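Local coordinates for NAD(P)H-FMN oxidoreductase (PDB 5LVA), which binds flavin mononucleotide in a flavodoxin-like fold and probably transfers electrons from NAD(P)H to the flavin, at residues A[3-8]-A[61-66]; A[57-62]-A[98-103]. All coordinates share one frame; numbering follows the deposited sequence.

Overall arrangement
Interactions 1 and 2 illustrate how a flavodoxin-like domain is built outward from a central parallel strand. Both use strand 59-65: in interaction 1 it pairs with strand 3-7, and in interaction 2 its beginning pairs with strand 100-106, so the two contacts share Val61 and Phe62. Their centres lie about 10 Å apart. Along the chain the order is 3-7, 59-65, 100-106, with helix 73-82 connecting the last two, whereas across the five-stranded sheet strand 59-65 lies between the other two. Interaction 1 runs up to the flavin at the C-terminal end of the strands; interaction 2 lies toward the N-terminal end, farther from the cofactor.

Interaction 1 of 2, residues A[3-8]-A[61-66]; sequences VLVLAF and VFQFPL. With FMN (flavin mononucleotide), chain C.
Leu6 is held on both its backbone polar atoms by the neighbouring strand: its N donates to Val61 O at 2.7 Å, and its O accepts from Gln63 N at 2.9 Å. With Val61 N to Leu4 O before them and Phe8 N to Gln63 O after, these bonds join strands 3-7 and 59-65 in parallel at the middle of the flavodoxin-like sheet. The tight part combines them with mostly apolar side-chain packing on both faces. On one face Leu6 CD1 lies beside Phe62 CE2 at 4.0 Å, and Phe8 CE1 comes to the edge of the same Phe62 ring. On the other, Val3 CG1 meets Val61 CG2 at 3.9 Å, while Val5 CG1 touches Gln63 OE1. Gln63 is extended, with CG anti to the backbone N (chi1 -176°), which brings OE1 to Tyr166 OH and NE2 to Asn18 OD1, both hydrogen-bonded. Packing is looser at the C-terminal end. Pro65 shares little surface with 3-8, touching Phe8 O through CD while its CB lies on FMN C4'. Leu66 makes no contact with 3-8; its O accepts a 2.8 Å hydrogen bond from FMN O2'. Backbone polarity is thus spent between strands in the core and on the cofactor's ribityl chain where the strands part.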
loop_
_atom_site.group_PDB
_atom_site.type_symbol
_atom_site.label_atom_id
_atom_site.label_comp_id
_atom_site.label_asym_id
_atom_site.label_seq_id
_atom_site.Cartn_x
_atom_site.Cartn_y
_atom_site.Cartn_z
ATOM N N VAL A 3 -2.352 12.744 -2.294
ATOM C CA VAL A 3 -2.170 11.316 -2.133
ATOM C C VAL A 3 -0.900 10.956 -1.389
ATOM O O VAL A 3 0.195 11.261 -1.834
ATOM C CB VAL A 3 -2.156 10.614 -3.491
ATOM C CG1 VAL A 3 -2.024 9.126 -3.309
ATOM C CG2 VAL A 3 -3.413 10.957 -4.282
ATOM N N LEU A 4 -1.058 10.286 -0.254
ATOM C CA LEU A 4 0.066 9.808 0.532
ATOM C C LEU A 4 0.385 8.358 0.165
ATOM O O LEU A 4 -0.453 7.484 0.329
ATOM C CB LEU A 4 -0.251 9.941 2.019
ATOM C CG LEU A 4 0.798 9.533 3.047
ATOM C CD1 LEU A 4 2.029 10.422 2.978
ATOM C CD2 LEU A 4 0.197 9.581 4.423
ATOM N N VAL A 5 1.575 8.106 -0.370
ATOM C CA VAL A 5 1.974 6.747 -0.716
ATOM C C VAL A 5 2.986 6.253 0.285
ATOM O O VAL A 5 4.136 6.688 0.284
ATOM C CB VAL A 5 2.599 6.627 -2.131
ATOM C CG1 VAL A 5 2.961 5.184 -2.429
ATOM C CG2 VAL A 5 1.671 7.164 -3.204
ATOM N N LEU A 6 2.561 5.336 1.139
ATOM C CA LEU A 6 3.461 4.741 2.102
ATOM C C LEU A 6 4.049 3.454 1.546
ATOM O O LEU A 6 3.363 2.451 1.471
ATOM C CB LEU A 6 2.724 4.487 3.409
ATOM C CG LEU A 6 1.940 5.698 3.919
ATOM C CD1 LEU A 6 1.152 5.360 5.161
ATOM C CD2 LEU A 6 2.896 6.815 4.206
ATOM N N ALA A 7 5.321 3.484 1.150
ATOM C CA ALA A 7 5.949 2.307 0.557
ATOM C C ALA A 7 6.677 1.499 1.607
ATOM O O ALA A 7 7.452 2.039 2.379
ATOM C CB ALA A 7 6.884 2.701 -0.551
ATOM N N PHE A 8 6.406 0.197 1.638
ATOM C CA PHE A 8 7.024 -0.687 2.611
ATOM C C PHE A 8 7.811 -1.804 1.934
ATOM O O PHE A 8 7.276 -2.866 1.629
ATOM C CB PHE A 8 5.980 -1.297 3.546
ATOM C CG PHE A 8 5.288 -0.305 4.446
ATOM C CD1 PHE A 8 4.199 0.421 3.997
ATOM C CD2 PHE A 8 5.693 -0.146 5.759
ATOM C CE1 PHE A 8 3.544 1.307 4.822
ATOM C CE2 PHE A 8 5.038 0.743 6.590
ATOM C CZ PHE A 8 3.965 1.475 6.120
ATOM N N VAL A 61 -2.175 5.346 0.383
ATOM C CA VAL A 61 -1.834 4.177 -0.413
ATOM C C VAL A 61 -0.747 3.370 0.255
ATOM O O VAL A 61 0.343 3.867 0.474
ATOM C CB VAL A 61 -1.365 4.579 -1.814
ATOM C CG1 VAL A 61 -0.917 3.374 -2.589
ATOM C CG2 VAL A 61 -2.471 5.310 -2.551
ATOM N N PHE A 62 -1.044 2.125 0.587
ATOM C CA PHE A 62 -0.044 1.239 1.158
ATOM C C PHE A 62 0.581 0.408 0.049
ATOM O O PHE A 62 -0.087 -0.421 -0.562
ATOM C CB PHE A 62 -0.661 0.346 2.232
ATOM C CG PHE A 62 -1.269 1.108 3.376
ATOM C CD1 PHE A 62 -2.572 1.576 3.306
ATOM C CD2 PHE A 62 -0.534 1.368 4.515
ATOM C CE1 PHE A 62 -3.130 2.283 4.359
ATOM C CE2 PHE A 62 -1.078 2.080 5.568
ATOM C CZ PHE A 62 -2.381 2.530 5.493
ATOM N N GLN A 63 1.858 0.660 -0.231
ATOM C CA GLN A 63 2.564 -0.026 -1.300
ATOM C C GLN A 63 3.583 -0.986 -0.727
ATOM O O GLN A 63 4.427 -0.592 0.061
ATOM C CB GLN A 63 3.245 0.973 -2.227
ATOM C CG GLN A 63 3.913 0.336 -3.426
ATOM C CD GLN A 63 4.664 1.324 -4.301
ATOM O OE1 GLN A 63 4.344 2.505 -4.359
ATOM N NE2 GLN A 63 5.665 0.830 -5.000
ATOM N N PHE A 64 3.508 -2.250 -1.121
ATOM C CA PHE A 64 4.421 -3.247 -0.594
ATOM C C PHE A 64 4.471 -4.460 -1.486
ATOM O O PHE A 64 3.602 -4.643 -2.313
ATOM C CB PHE A 64 4.020 -3.650 0.832
ATOM C CG PHE A 64 2.584 -4.116 0.979
ATOM C CD1 PHE A 64 1.574 -3.215 1.260
ATOM C CD2 PHE A 64 2.261 -5.462 0.874
ATOM C CE1 PHE A 64 0.288 -3.640 1.413
ATOM C CE2 PHE A 64 0.977 -5.888 1.026
ATOM C CZ PHE A 64 -0.016 -4.981 1.292
ATOM N N PRO A 65 5.523 -5.274 -1.356
ATOM C CA PRO A 65 5.480 -6.567 -2.030
ATOM C C PRO A 65 4.684 -7.558 -1.200
ATOM O O PRO A 65 4.690 -7.462 0.024
ATOM C CB PRO A 65 6.949 -6.973 -2.106
ATOM C CG PRO A 65 7.551 -6.342 -0.919
ATOM C CD PRO A 65 6.855 -5.010 -0.783
ATOM N N LEU A 66 4.009 -8.489 -1.861
ATOM C CA LEU A 66 3.321 -9.560 -1.179
ATOM C C LEU A 66 4.320 -10.542 -0.612
ATOM O O LEU A 66 4.991 -11.253 -1.355
ATOM C CB LEU A 66 2.368 -10.287 -2.125
ATOM C CG LEU A 66 1.283 -11.145 -1.490
ATOM C CD1 LEU A 66 0.300 -10.243 -0.784
ATOM C CD2 LEU A 66 0.599 -11.975 -2.539
HETATM N N1 FMN C . 4.893 -13.791 -4.094
HETATM C C2 FMN C . 3.591 -14.251 -4.108
HETATM O O2 FMN C . 2.948 -14.261 -5.152
HETATM N N3 FMN C . 2.991 -14.693 -2.956
HETATM C C4 FMN C . 3.678 -14.697 -1.776
HETATM O O4 FMN C . 3.100 -15.096 -0.771
HETATM C C4A FMN C . 4.999 -14.240 -1.750
HETATM N N5 FMN C . 5.712 -14.230 -0.579
HETATM C C5A FMN C . 7.010 -13.780 -0.545
HETATM C C6 FMN C . 7.699 -13.780 0.658
HETATM C C7 FMN C . 8.997 -13.323 0.737
HETATM C C7M FMN C . 9.711 -13.338 2.061
HETATM C C8 FMN C . 9.618 -12.863 -0.426
HETATM C C8M FMN C . 11.027 -12.353 -0.393
HETATM C C9 FMN C . 8.925 -12.867 -1.631
HETATM C C9A FMN C . 7.617 -13.313 -1.698
HETATM N N10 FMN C . 6.913 -13.326 -2.896
HETATM C C10 FMN C . 5.605 -13.784 -2.915
HETATM C "C1'" FMN C . 7.537 -12.788 -4.153
HETATM C "C2'" FMN C . 7.295 -11.261 -4.051
HETATM O "O2'" FMN C . 5.905 -10.959 -3.973
HETATM C "C3'" FMN C . 8.011 -10.387 -5.094
HETATM O "O3'" FMN C . 9.383 -10.556 -4.835
HETATM C "C4'" FMN C . 7.606 -8.907 -4.950
HETATM O "O4'" FMN C . 6.219 -8.818 -5.059
HETATM C "C5'" FMN C . 8.112 -7.873 -5.948
HETATM O "O5'" FMN C . 9.451 -7.562 -5.672
HETATM P P FMN C . 10.163 -6.117 -5.658
HETATM O O1P FMN C . 11.001 -6.200 -4.435
HETATM O O2P FMN C . 10.960 -5.977 -6.910
HETATM O O3P FMN C . 9.297 -4.917 -5.508
#

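Interaction 2 of 2, residues A[57-62]-A[98-103]; sequences HDRIVF and GKEFMV
Glu100 OE1 is gripped by two nitrogens of one arginine, Arg59 NE at 2.9 Å and Arg59 NH2 at 3.1 Å, in a side-on salt bridge between adjacent parallel strands. These strands, 59-65 and 100-106, with helix 73-82 between them in the chain, form a beta-alpha-beta unit of the flavodoxin-like fold. The oxygen lies in the guanidinium plane, yet both nitrogens reach it from the same face of the carboxylate, whose plane is turned 60° from that of the guanidinium. A bend at chi3 (-70°) in Arg59 swings NE and NH2 to this one atom. Arg59 NH2 also donates to Lys172 O, and this further bond ties the C-terminal end of the chain to the sheet.

At the start of the strands Lys99 NZ donates to His57 O at 2.6 Å, tilted from the carbonyl plane, and to Glu55 O. Its aliphatic chain runs past the carbonyl oxygens of His57 and Asp58, the bend at chi4 turning the ammonium back to the C-terminal end of helix 47-56. Regular backbone bonds follow, among them Met102 N to Ile60 O and Phe62 N to Met102 O.

Alongside these bonds the side chains are apolar on both faces. On the face of Arg59 and Glu100, Met102 CG packs on Val61 CG2 at 3.6 Å, the two side chains pointing the same way. On the opposite face the Phe62 and Phe101 rings meet obliquely, their planes 39° apart. Phe62 CE1 stands 3.5 Å above the plane of the Phe101 ring, displaced toward its rim, nearest to CE2 and CZ.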
loop_
_atom_site.group_PDB
_atom_site.type_symbol
_atom_site.label_atom_id
_atom_site.label_comp_id
_atom_site.label_asym_id
_atom_site.label_seq_id
_atom_site.Cartn_x
_atom_site.Cartn_y
_atom_site.Cartn_z
ATOM N N HIS A 57 -3.492 14.355 4.021
ATOM C CA HIS A 57 -3.778 13.845 2.679
ATOM C C HIS A 57 -5.166 13.234 2.569
ATOM O O HIS A 57 -5.743 12.813 3.563
ATOM C CB HIS A 57 -2.737 12.809 2.261
ATOM C CG HIS A 57 -1.353 13.357 2.151
ATOM N ND1 HIS A 57 -0.606 13.707 3.253
ATOM C CD2 HIS A 57 -0.576 13.613 1.072
ATOM C CE1 HIS A 57 0.573 14.158 2.857
ATOM N NE2 HIS A 57 0.617 14.108 1.537
ATOM N N ASP A 58 -5.689 13.179 1.347
ATOM C CA ASP A 58 -7.065 12.750 1.112
ATOM C C ASP A 58 -7.152 11.252 0.874
ATOM O O ASP A 58 -8.179 10.635 1.121
ATOM C CB ASP A 58 -7.668 13.499 -0.086
ATOM C CG ASP A 58 -7.542 15.015 0.036
ATOM O OD1 ASP A 58 -8.019 15.580 1.036
ATOM O OD2 ASP A 58 -6.964 15.643 -0.875
ATOM N N ARG A 59 -6.065 10.672 0.385
ATOM C CA ARG A 59 -6.008 9.262 0.065
ATOM C C ARG A 59 -4.704 8.670 0.571
ATOM O O ARG A 59 -3.655 9.258 0.397
ATOM C CB ARG A 59 -6.132 9.048 -1.440
ATOM C CG ARG A 59 -6.076 7.589 -1.848
ATOM C CD ARG A 59 -6.022 7.425 -3.344
ATOM N NE ARG A 59 -7.280 7.795 -3.967
ATOM C CZ ARG A 59 -7.572 7.587 -5.244
ATOM N NH1 ARG A 59 -6.687 7.011 -6.043
ATOM N NH2 ARG A 59 -8.754 7.958 -5.722
ATOM N N ILE A 60 -4.772 7.501 1.194
ATOM C CA ILE A 60 -3.580 6.824 1.682
ATOM C C ILE A 60 -3.361 5.497 0.964
ATOM O O ILE A 60 -4.242 4.645 0.927
ATOM C CB ILE A 60 -3.667 6.580 3.175
ATOM C CG1 ILE A 60 -4.097 7.868 3.859
ATOM C CG2 ILE A 60 -2.328 6.105 3.704
ATOM C CD1 ILE A 60 -4.200 7.755 5.314
ATOM N N VAL A 61 -2.175 5.346 0.383
ATOM C CA VAL A 61 -1.834 4.177 -0.413
ATOM C C VAL A 61 -0.747 3.370 0.255
ATOM O O VAL A 61 0.343 3.867 0.474
ATOM C CB VAL A 61 -1.365 4.579 -1.814
ATOM C CG1 VAL A 61 -0.917 3.374 -2.589
ATOM C CG2 VAL A 61 -2.471 5.310 -2.551
ATOM N N PHE A 62 -1.044 2.125 0.587
ATOM C CA PHE A 62 -0.044 1.239 1.158
ATOM C C PHE A 62 0.581 0.408 0.049
ATOM O O PHE A 62 -0.087 -0.421 -0.562
ATOM C CB PHE A 62 -0.661 0.346 2.232
ATOM C CG PHE A 62 -1.269 1.108 3.376
ATOM C CD1 PHE A 62 -2.572 1.576 3.306
ATOM C CD2 PHE A 62 -0.534 1.368 4.515
ATOM C CE1 PHE A 62 -3.130 2.283 4.359
ATOM C CE2 PHE A 62 -1.078 2.080 5.568
ATOM C CZ PHE A 62 -2.381 2.530 5.493
ATOM N N GLY A 98 -13.632 9.077 6.229
ATOM C CA GLY A 98 -13.913 9.780 4.993
ATOM C C GLY A 98 -12.804 9.700 3.957
ATOM O O GLY A 98 -13.061 9.835 2.767
ATOM N N LYS A 99 -11.572 9.484 4.413
ATOM C CA LYS A 99 -10.421 9.406 3.516
ATOM C C LYS A 99 -10.442 8.108 2.727
ATOM O O LYS A 99 -11.068 7.148 3.140
ATOM C CB LYS A 99 -9.107 9.524 4.302
ATOM C CG LYS A 99 -8.927 10.855 5.015
ATOM C CD LYS A 99 -7.627 10.910 5.810
ATOM C CE LYS A 99 -7.470 12.228 6.540
ATOM N NZ LYS A 99 -7.201 13.368 5.616
ATOM N N GLU A 100 -9.751 8.084 1.594
ATOM C CA GLU A 100 -9.645 6.879 0.786
ATOM C C GLU A 100 -8.461 6.026 1.218
ATOM O O GLU A 100 -7.456 6.537 1.706
ATOM C CB GLU A 100 -9.537 7.235 -0.696
ATOM C CG GLU A 100 -10.829 7.755 -1.291
ATOM C CD GLU A 100 -10.666 8.332 -2.692
ATOM O OE1 GLU A 100 -9.653 9.015 -2.958
ATOM O OE2 GLU A 100 -11.569 8.120 -3.527
ATOM N N PHE A 101 -8.600 4.721 1.019
ATOM C CA PHE A 101 -7.662 3.723 1.497
ATOM C C PHE A 101 -7.438 2.758 0.352
ATOM O O PHE A 101 -8.374 2.141 -0.110
ATOM C CB PHE A 101 -8.250 3.026 2.729
ATOM C CG PHE A 101 -7.384 1.950 3.352
ATOM C CD1 PHE A 101 -7.007 0.817 2.648
ATOM C CD2 PHE A 101 -7.057 2.021 4.703
ATOM C CE1 PHE A 101 -6.254 -0.167 3.252
ATOM C CE2 PHE A 101 -6.314 1.025 5.317
ATOM C CZ PHE A 101 -5.908 -0.057 4.591
ATOM N N MET A 102 -6.215 2.622 -0.130
ATOM C CA MET A 102 -5.990 1.611 -1.140
ATOM C C MET A 102 -4.652 0.893 -0.961
ATOM O O MET A 102 -3.747 1.372 -0.290
ATOM C CB MET A 102 -6.121 2.217 -2.538
ATOM C CG MET A 102 -4.883 2.758 -3.184
ATOM S SD MET A 102 -5.072 2.811 -4.990
ATOM C CE MET A 102 -4.969 1.073 -5.288
ATOM N N VAL A 103 -4.578 -0.298 -1.534
ATOM C CA VAL A 103 -3.402 -1.136 -1.445
ATOM C C VAL A 103 -2.797 -1.271 -2.824
ATOM O O VAL A 103 -3.507 -1.479 -3.781
ATOM C CB VAL A 103 -3.748 -2.546 -0.872
ATOM C CG1 VAL A 103 -2.568 -3.510 -1.018
ATOM C CG2 VAL A 103 -4.165 -2.432 0.567
#